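Local atomic coordinates of pyrrolysyl-tRNA synthetase (Desulfitobacterium hafniense, PDB entry 3DSQ), a protein that probably attaches pyrrolysine to its cognate tRNA at the expense of ATP, working as a homodimeric class II aminoacyl-tRNA synthetase. Residues B[79-84]-B[89-94]; B[175-180]-B[196-201]. All blocks are in the same frame, centred on the assembly; numbering follows the deposited sequence.

Contact 1: B[79-84]-B[89-94]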
ATOM      1  N   LYS B  79       7.131  -2.952  11.192  1.00 37.54           N
ATOM      2  CA  LYS B  79       7.191  -3.148  12.640  1.00 39.02           C
ATOM      3  C   LYS B  79       5.934  -3.816  13.190  1.00 37.49           C
ATOM      4  O   LYS B  79       6.009  -4.754  13.982  1.00 35.30           O
ATOM      5  CB  LYS B  79       7.386  -1.793  13.330  1.00 44.08           C
ATOM      6  CG  LYS B  79       7.360  -1.817  14.863  1.00 48.93           C
ATOM      7  CD  LYS B  79       8.596  -2.484  15.469  1.00 50.62           C
ATOM      8  CE  LYS B  79       8.505  -2.504  16.994  1.00 51.92           C
ATOM      9  NZ  LYS B  79       9.683  -3.146  17.649  1.00 55.12           N
ATOM     10  N   LEU B  80       4.776  -3.323  12.768  1.00 35.88           N
ATOM     11  CA  LEU B  80       3.507  -3.867  13.229  1.00 33.49           C
ATOM     12  C   LEU B  80       3.255  -5.268  12.681  1.00 33.99           C
ATOM     13  O   LEU B  80       2.762  -6.137  13.396  1.00 33.58           O
ATOM     14  CB  LEU B  80       2.356  -2.935  12.834  1.00 33.26           C
ATOM     15  CG  LEU B  80       2.375  -1.509  13.395  1.00 31.62           C
ATOM     16  CD1 LEU B  80       1.153  -0.741  12.889  1.00 31.66           C
ATOM     17  CD2 LEU B  80       2.375  -1.545  14.911  1.00 34.72           C
ATOM     18  N   ALA B  81       3.601  -5.488  11.417  1.00 33.05           N
ATOM     19  CA  ALA B  81       3.393  -6.788  10.789  1.00 33.95           C
ATOM     20  C   ALA B  81       4.198  -7.886  11.485  1.00 34.01           C
ATOM     21  O   ALA B  81       3.655  -8.936  11.833  1.00 35.38           O
ATOM     22  CB  ALA B  81       3.768  -6.722   9.311  1.00 31.98           C
ATOM     23  N   LYS B  82       5.491  -7.653  11.683  1.00 34.38           N
ATOM     24  CA  LYS B  82       6.334  -8.642  12.354  1.00 36.03           C
ATOM     25  C   LYS B  82       5.798  -8.991  13.738  1.00 33.88           C
ATOM     26  O   LYS B  82       5.737 -10.158  14.111  1.00 34.38           O
ATOM     27  CB  LYS B  82       7.775  -8.129  12.471  1.00 40.16           C
ATOM     28  CG  LYS B  82       8.479  -8.026  11.128  1.00 45.82           C
ATOM     29  CD  LYS B  82       9.914  -7.563  11.262  1.00 48.49           C
ATOM     30  CE  LYS B  82      10.613  -7.588   9.912  1.00 50.05           C
ATOM     31  NZ  LYS B  82      12.031  -7.139  10.022  1.00 51.63           N
ATOM     32  N   ALA B  83       5.394  -7.977  14.492  1.00 33.11           N
ATOM     33  CA  ALA B  83       4.869  -8.194  15.833  1.00 33.74           C
ATOM     34  C   ALA B  83       3.617  -9.073  15.855  1.00 34.87           C
ATOM     35  O   ALA B  83       3.399  -9.833  16.799  1.00 33.67           O
ATOM     36  CB  ALA B  83       4.583  -6.856  16.502  1.00 35.75           C
ATOM     37  N   LEU B  84       2.794  -8.979  14.817  1.00 34.80           N
ATOM     38  CA  LEU B  84       1.579  -9.787  14.772  1.00 35.45           C
ATOM     39  C   LEU B  84       1.854 -11.187  14.224  1.00 34.55           C
ATOM     40  O   LEU B  84       1.157 -12.143  14.555  1.00 34.89           O
ATOM     41  CB  LEU B  84       0.513  -9.073  13.941  1.00 36.52           C
ATOM     42  CG  LEU B  84       0.013  -7.795  14.616  1.00 35.67           C
ATOM     43  CD1 LEU B  84      -0.943  -7.032  13.703  1.00 38.40           C
ATOM     44  CD2 LEU B  84      -0.675  -8.176  15.913  1.00 36.42           C
ATOM     45  N   PHE B  89      -0.714 -14.237  13.940  1.00 32.69           N
ATOM     46  CA  PHE B  89      -1.656 -13.613  13.017  1.00 31.33           C
ATOM     47  C   PHE B  89      -1.208 -13.758  11.571  1.00 30.60           C
ATOM     48  O   PHE B  89      -0.050 -13.513  11.238  1.00 29.53           O
ATOM     49  CB  PHE B  89      -1.832 -12.123  13.327  1.00 31.03           C
ATOM     50  CG  PHE B  89      -2.651 -11.850  14.548  1.00 33.49           C
ATOM     51  CD1 PHE B  89      -2.077 -11.893  15.813  1.00 33.09           C
ATOM     52  CD2 PHE B  89      -4.002 -11.548  14.432  1.00 32.74           C
ATOM     53  CE1 PHE B  89      -2.835 -11.637  16.942  1.00 34.49           C
ATOM     54  CE2 PHE B  89      -4.776 -11.290  15.559  1.00 34.08           C
ATOM     55  CZ  PHE B  89      -4.190 -11.333  16.819  1.00 35.36           C
ATOM     56  N   VAL B  90      -2.138 -14.159  10.712  1.00 30.73           N
ATOM     57  CA  VAL B  90      -1.850 -14.331   9.294  1.00 29.29           C
ATOM     58  C   VAL B  90      -2.194 -13.047   8.553  1.00 29.37           C
ATOM     59  O   VAL B  90      -3.339 -12.606   8.574  1.00 27.89           O
ATOM     60  CB  VAL B  90      -2.685 -15.466   8.692  1.00 30.89           C
ATOM     61  CG1 VAL B  90      -2.534 -15.466   7.167  1.00 29.50           C
ATOM     62  CG2 VAL B  90      -2.244 -16.809   9.294  1.00 30.05           C
ATOM     63  N   GLN B  91      -1.202 -12.460   7.894  1.00 27.60           N
ATOM     64  CA  GLN B  91      -1.416 -11.220   7.159  1.00 27.14           C
ATOM     65  C   GLN B  91      -1.988 -11.492   5.767  1.00 25.72           C
ATOM     66  O   GLN B  91      -1.557 -12.417   5.088  1.00 22.22           O
ATOM     67  CB  GLN B  91      -0.095 -10.452   7.039  1.00 25.47           C
ATOM     68  CG  GLN B  91      -0.255  -9.052   6.489  1.00 26.25           C
ATOM     69  CD  GLN B  91       1.035  -8.268   6.508  1.00 27.48           C
ATOM     70  OE1 GLN B  91       2.123  -8.823   6.766  1.00 24.69           O
ATOM     71  NE2 GLN B  91       0.933  -6.965   6.230  1.00 19.52           N
ATOM     72  N   VAL B  92      -2.979 -10.699   5.364  1.00 26.88           N
ATOM     73  CA  VAL B  92      -3.576 -10.848   4.033  1.00 25.33           C
ATOM     74  C   VAL B  92      -3.566  -9.515   3.295  1.00 23.58           C
ATOM     75  O   VAL B  92      -3.464  -8.457   3.904  1.00 24.42           O
ATOM     76  CB  VAL B  92      -5.043 -11.347   4.104  1.00 24.99           C
ATOM     77  CG1 VAL B  92      -5.101 -12.672   4.820  1.00 22.93           C
ATOM     78  CG2 VAL B  92      -5.930 -10.297   4.804  1.00 25.93           C
ATOM     79  N   VAL B  93      -3.650  -9.578   1.972  1.00 25.68           N
ATOM     80  CA  VAL B  93      -3.681  -8.383   1.146  1.00 23.06           C
ATOM     81  C   VAL B  93      -4.812  -8.561   0.119  1.00 22.68           C
ATOM     82  O   VAL B  93      -4.762  -9.422  -0.775  1.00 21.03           O
ATOM     83  CB  VAL B  93      -2.308  -8.134   0.464  1.00 22.75           C
ATOM     84  CG1 VAL B  93      -1.919  -9.294  -0.434  1.00 22.85           C
ATOM     85  CG2 VAL B  93      -2.361  -6.836  -0.305  1.00 25.72           C
ATOM     86  N   THR B  94      -5.823  -7.716   0.254  1.00 23.20           N
ATOM     87  CA  THR B  94      -7.028  -7.787  -0.566  1.00 20.73           C
ATOM     88  C   THR B  94      -7.303  -6.570  -1.467  1.00 20.65           C
ATOM     89  O   THR B  94      -6.674  -5.513  -1.337  1.00 20.37           O
ATOM     90  CB  THR B  94      -8.255  -8.037   0.361  1.00 21.41           C
ATOM     91  OG1 THR B  94      -8.427  -6.928   1.243  1.00 22.37           O
ATOM     92  CG2 THR B  94      -8.047  -9.293   1.216  1.00 22.50           C
TER

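Contact 2: B[175-180]-B[196-201]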
ATOM      1  N   LEU B 175      -4.787  -0.553   9.777  1.00 26.19           N
ATOM      2  CA  LEU B 175      -4.289  -1.821  10.275  1.00 28.05           C
ATOM      3  C   LEU B 175      -5.560  -2.354  10.911  1.00 27.60           C
ATOM      4  O   LEU B 175      -6.193  -1.663  11.701  1.00 30.01           O
ATOM      5  CB  LEU B 175      -3.224  -1.641  11.362  1.00 29.14           C
ATOM      6  CG  LEU B 175      -3.126  -2.817  12.360  1.00 30.47           C
ATOM      7  CD1 LEU B 175      -2.796  -4.107  11.629  1.00 28.79           C
ATOM      8  CD2 LEU B 175      -2.072  -2.521  13.424  1.00 32.24           C
ATOM      9  N   ASN B 176      -5.962  -3.558  10.550  1.00 28.76           N
ATOM     10  CA  ASN B 176      -7.161  -4.111  11.146  1.00 31.13           C
ATOM     11  C   ASN B 176      -6.835  -5.541  11.487  1.00 30.21           C
ATOM     12  O   ASN B 176      -6.662  -6.353  10.594  1.00 30.00           O
ATOM     13  CB  ASN B 176      -8.335  -4.070  10.162  1.00 32.04           C
ATOM     14  CG  ASN B 176      -9.664  -4.363  10.832  1.00 36.58           C
ATOM     15  OD1 ASN B 176      -9.761  -5.227  11.707  1.00 36.26           O
ATOM     16  ND2 ASN B 176     -10.702  -3.649  10.414  1.00 37.99           N
ATOM     17  N   LEU B 177      -6.719  -5.843  12.778  1.00 30.30           N
ATOM     18  CA  LEU B 177      -6.427  -7.209  13.175  1.00 29.61           C
ATOM     19  C   LEU B 177      -7.658  -7.832  13.795  1.00 26.74           C
ATOM     20  O   LEU B 177      -8.452  -7.164  14.449  1.00 26.22           O
ATOM     21  CB  LEU B 177      -5.224  -7.281  14.125  1.00 31.96           C
ATOM     22  CG  LEU B 177      -5.043  -6.426  15.375  1.00 33.69           C
ATOM     23  CD1 LEU B 177      -6.329  -6.292  16.148  1.00 37.37           C
ATOM     24  CD2 LEU B 177      -3.963  -7.102  16.231  1.00 34.07           C
ATOM     25  N   THR B 178      -7.811  -9.128  13.585  1.00 26.25           N
ATOM     26  CA  THR B 178      -8.994  -9.813  14.067  1.00 27.69           C
ATOM     27  C   THR B 178      -8.730 -11.240  14.466  1.00 27.90           C
ATOM     28  O   THR B 178      -7.726 -11.831  14.094  1.00 28.74           O
ATOM     29  CB  THR B 178     -10.053  -9.888  12.963  1.00 26.58           C
ATOM     30  OG1 THR B 178      -9.579 -10.777  11.940  1.00 27.04           O
ATOM     31  CG2 THR B 178     -10.288  -8.512  12.336  1.00 25.72           C
ATOM     32  N   GLU B 179      -9.670 -11.784  15.227  1.00 31.33           N
ATOM     33  CA  GLU B 179      -9.621 -13.169  15.651  1.00 33.96           C
ATOM     34  C   GLU B 179     -11.054 -13.655  15.549  1.00 33.19           C
ATOM     35  O   GLU B 179     -11.962 -13.047  16.106  1.00 33.47           O
ATOM     36  CB  GLU B 179      -9.121 -13.323  17.094  1.00 33.60           C
ATOM     37  CG  GLU B 179      -9.018 -14.788  17.517  1.00 35.31           C
ATOM     38  CD  GLU B 179      -8.445 -14.975  18.913  1.00 36.49           C
ATOM     39  OE1 GLU B 179      -9.143 -14.656  19.894  1.00 37.23           O
ATOM     40  OE2 GLU B 179      -7.289 -15.442  19.025  1.00 38.39           O
ATOM     41  N   LEU B 180     -11.244 -14.728  14.795  1.00 34.67           N
ATOM     42  CA  LEU B 180     -12.554 -15.333  14.608  1.00 35.46           C
ATOM     43  C   LEU B 180     -12.581 -16.610  15.438  1.00 35.57           C
ATOM     44  O   LEU B 180     -11.736 -17.486  15.255  1.00 34.00           O
ATOM     45  CB  LEU B 180     -12.770 -15.686  13.139  1.00 36.25           C
ATOM     46  CG  LEU B 180     -14.011 -16.513  12.798  1.00 36.17           C
ATOM     47  CD1 LEU B 180     -15.268 -15.655  12.914  1.00 35.30           C
ATOM     48  CD2 LEU B 180     -13.868 -17.048  11.385  1.00 36.66           C
ATOM     49  N   ARG B 196      -2.445  -3.813  23.102  1.00 38.25           N
ATOM     50  CA  ARG B 196      -1.117  -3.813  23.698  1.00 39.33           C
ATOM     51  C   ARG B 196      -0.038  -4.262  22.725  1.00 38.66           C
ATOM     52  O   ARG B 196       0.999  -3.608  22.615  1.00 39.36           O
ATOM     53  CB  ARG B 196      -1.112  -4.692  24.954  1.00 40.91           C
ATOM     54  CG  ARG B 196      -1.962  -4.120  26.079  1.00 41.64           C
ATOM     55  CD  ARG B 196      -2.138  -5.112  27.215  1.00 45.49           C
ATOM     56  NE  ARG B 196      -2.887  -4.538  28.328  1.00 46.71           N
ATOM     57  CZ  ARG B 196      -3.459  -5.252  29.293  1.00 47.95           C
ATOM     58  NH1 ARG B 196      -3.370  -6.574  29.284  1.00 46.55           N
ATOM     59  NH2 ARG B 196      -4.122  -4.643  30.266  1.00 50.16           N
ATOM     60  N   TRP B 197      -0.274  -5.362  22.015  1.00 38.96           N
ATOM     61  CA  TRP B 197       0.706  -5.854  21.048  1.00 40.41           C
ATOM     62  C   TRP B 197       1.034  -4.772  20.029  1.00 40.08           C
ATOM     63  O   TRP B 197       2.199  -4.516  19.720  1.00 39.21           O
ATOM     64  CB  TRP B 197       0.179  -7.073  20.281  1.00 42.37           C
ATOM     65  CG  TRP B 197       0.095  -8.343  21.068  1.00 46.59           C
ATOM     66  CD1 TRP B 197       1.014  -8.824  21.960  1.00 46.42           C
ATOM     67  CD2 TRP B 197      -0.947  -9.326  20.995  1.00 47.32           C
ATOM     68  NE1 TRP B 197       0.608 -10.044  22.445  1.00 46.74           N
ATOM     69  CE2 TRP B 197      -0.591 -10.377  21.872  1.00 46.88           C
ATOM     70  CE3 TRP B 197      -2.147  -9.422  20.273  1.00 46.99           C
ATOM     71  CZ2 TRP B 197      -1.392 -11.510  22.049  1.00 46.30           C
ATOM     72  CZ3 TRP B 197      -2.945 -10.550  20.449  1.00 47.51           C
ATOM     73  CH2 TRP B 197      -2.561 -11.580  21.333  1.00 47.68           C
ATOM     74  N   VAL B 198      -0.016  -4.149  19.504  1.00 39.60           N
ATOM     75  CA  VAL B 198       0.124  -3.104  18.504  1.00 39.72           C
ATOM     76  C   VAL B 198       0.774  -1.830  19.037  1.00 40.03           C
ATOM     77  O   VAL B 198       1.768  -1.347  18.483  1.00 38.22           O
ATOM     78  CB  VAL B 198      -1.253  -2.752  17.894  1.00 39.00           C
ATOM     79  CG1 VAL B 198      -1.120  -1.561  16.956  1.00 38.61           C
ATOM     80  CG2 VAL B 198      -1.799  -3.954  17.135  1.00 36.50           C
ATOM     81  N   LEU B 199       0.212  -1.289  20.111  1.00 40.46           N
ATOM     82  CA  LEU B 199       0.744  -0.066  20.685  1.00 40.57           C
ATOM     83  C   LEU B 199       2.181  -0.237  21.163  1.00 41.43           C
ATOM     84  O   LEU B 199       2.967   0.711  21.130  1.00 40.37           O
ATOM     85  CB  LEU B 199      -0.163   0.405  21.818  1.00 41.46           C
ATOM     86  CG  LEU B 199      -1.563   0.777  21.318  1.00 41.48           C
ATOM     87  CD1 LEU B 199      -2.475   1.061  22.486  1.00 41.82           C
ATOM     88  CD2 LEU B 199      -1.472   1.985  20.394  1.00 41.75           C
ATOM     89  N   GLU B 200       2.537  -1.443  21.592  1.00 42.40           N
ATOM     90  CA  GLU B 200       3.898  -1.682  22.048  1.00 43.94           C
ATOM     91  C   GLU B 200       4.829  -1.674  20.845  1.00 42.79           C
ATOM     92  O   GLU B 200       5.909  -1.082  20.881  1.00 43.02           O
ATOM     93  CB  GLU B 200       4.011  -3.021  22.775  1.00 46.64           C
ATOM     94  CG  GLU B 200       5.426  -3.322  23.253  1.00 52.27           C
ATOM     95  CD  GLU B 200       5.978  -2.248  24.187  1.00 55.96           C
ATOM     96  OE1 GLU B 200       7.211  -2.217  24.397  1.00 58.52           O
ATOM     97  OE2 GLU B 200       5.187  -1.436  24.717  1.00 57.94           O
ATOM     98  N   ALA B 201       4.406  -2.331  19.773  1.00 40.30           N
ATOM     99  CA  ALA B 201       5.215  -2.367  18.569  1.00 38.63           C
ATOM    100  C   ALA B 201       5.309  -0.966  17.963  1.00 37.71           C
ATOM    101  O   ALA B 201       6.295  -0.639  17.307  1.00 38.62           O
ATOM    102  CB  ALA B 201       4.619  -3.342  17.562  1.00 36.47           C
TER

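Contact 1: B[79-84]-B[89-94]
Leu84, in the last turn of helix 72-85, and Phe89, just ahead of the short strand 90-91, carry most of this contact. Their backbones meet first: Phe89 N donates to Leu84 O at 2.9 Å. The bond is somewhat bent, with 147° at the hydrogen, and the donor sits tilted 26° out of the carbonyl plane.

Along the Phe89 side chain, CB comes first: it is pressed against the same carbonyl, 3.2 Å from Leu84 O, and also lies 3.9 Å from Leu84 CB. The two side chains then run at an angle to one another. With chi1 at -74°, CG swings to the side of Phe89's own backbone N. That is the side already bonded to Leu84, and the ring therefore keeps Leu84 O beside it. The oxygen lies in the ring plane at the edge, 3.5 Å from Phe89 CD1, while Leu84 CD2 comes over one face, 4.0 Å from the same CD1. The carbonyl is thus gripped by one N-H and flanked by the aromatic edge. Farther on, the ring packs against Arg151 and Phe153 of strand 150-159 and Met194 of helix 187-201.

Gln91 makes the second, lighter touch. Extended beyond CG, it brings its amide up to the helix, with OE1 3.7 Å from Ala81 CB. That is plain packing; the polar partner of OE1 is His85 NE2, one residue past the helical segment, and this bond should help fix the amide's orientation.

Strand 90-91 runs parallel to strand 150-159 at the sheet edge, and Gln91 also reaches the second subunit, packing on its Leu74. A helix turning into an edge strand at the dimer interface is consistent with motif 1 of class II synthetases.

Contact 2: B[175-180]-B[196-201]
Leu175, Leu177 and Val198 meet without any ring between them, so no aromatic face or edge is used in the contact itself. Of the flat groups in the two segments, the indole of Trp197 comes closest yet stays at the margin: its CE3 is 5.0 Å from Leu177 CD2, and the side chain packs instead on Arg151 and Gln87. Another ring, Phe255 of strand 250-256, borders the cluster and touches both Leu175 and Val198.

This is helix-on-sheet packing in the class II synthetase core, with helix 187-201 lying over the antiparallel strand 171-180. Leu175 and Leu177, two apart on the strand, project toward the helix, and Val198 comes down to meet both. No hydrogen bond crosses; the join is entirely apolar and buried.

The two leucines approach differently. Leu175 and Val198 meet end-on, methyl to methyl, with Leu175 CD2 3.8 Å from Val198 CG1. Leu177 runs alongside the valine, pointing the other way. Its CG sits between the backbone N and the carbonyl carbon (chi1 50°), a cramped position for a leucine, yet one that still brings CD2 to the valine.

Val198 divides its branches accordingly. CG1, anti to the backbone N, serves Leu175, whereas CG2 is shared, lying 4.0 Å from Leu175 CD2 and 3.9 Å from Leu177 CD2.

How the contacts relate
The centres of the two contacts lie about 9 Å apart, and both segments of contact 1 precede those of contact 2 in the sequence. Both bear on the same mixed sheet, contact 1 through its edge strand 90-91 and contact 2 through strand 171-180, with strand 150-159 between. Their helices, 72-85 and 187-201, share one apolar layer: Leu84 CD2 of contact 1 packs 3.5 Å from Leu177 CD2 of contact 2, and Leu80 packs on Leu175. Leu80 also rests on the backbone of helix 187-201, its CD2 3.6 Å from Val198 O. The layer thus runs from the probable motif 1 region at the subunit interface into the interior of the class II core domain.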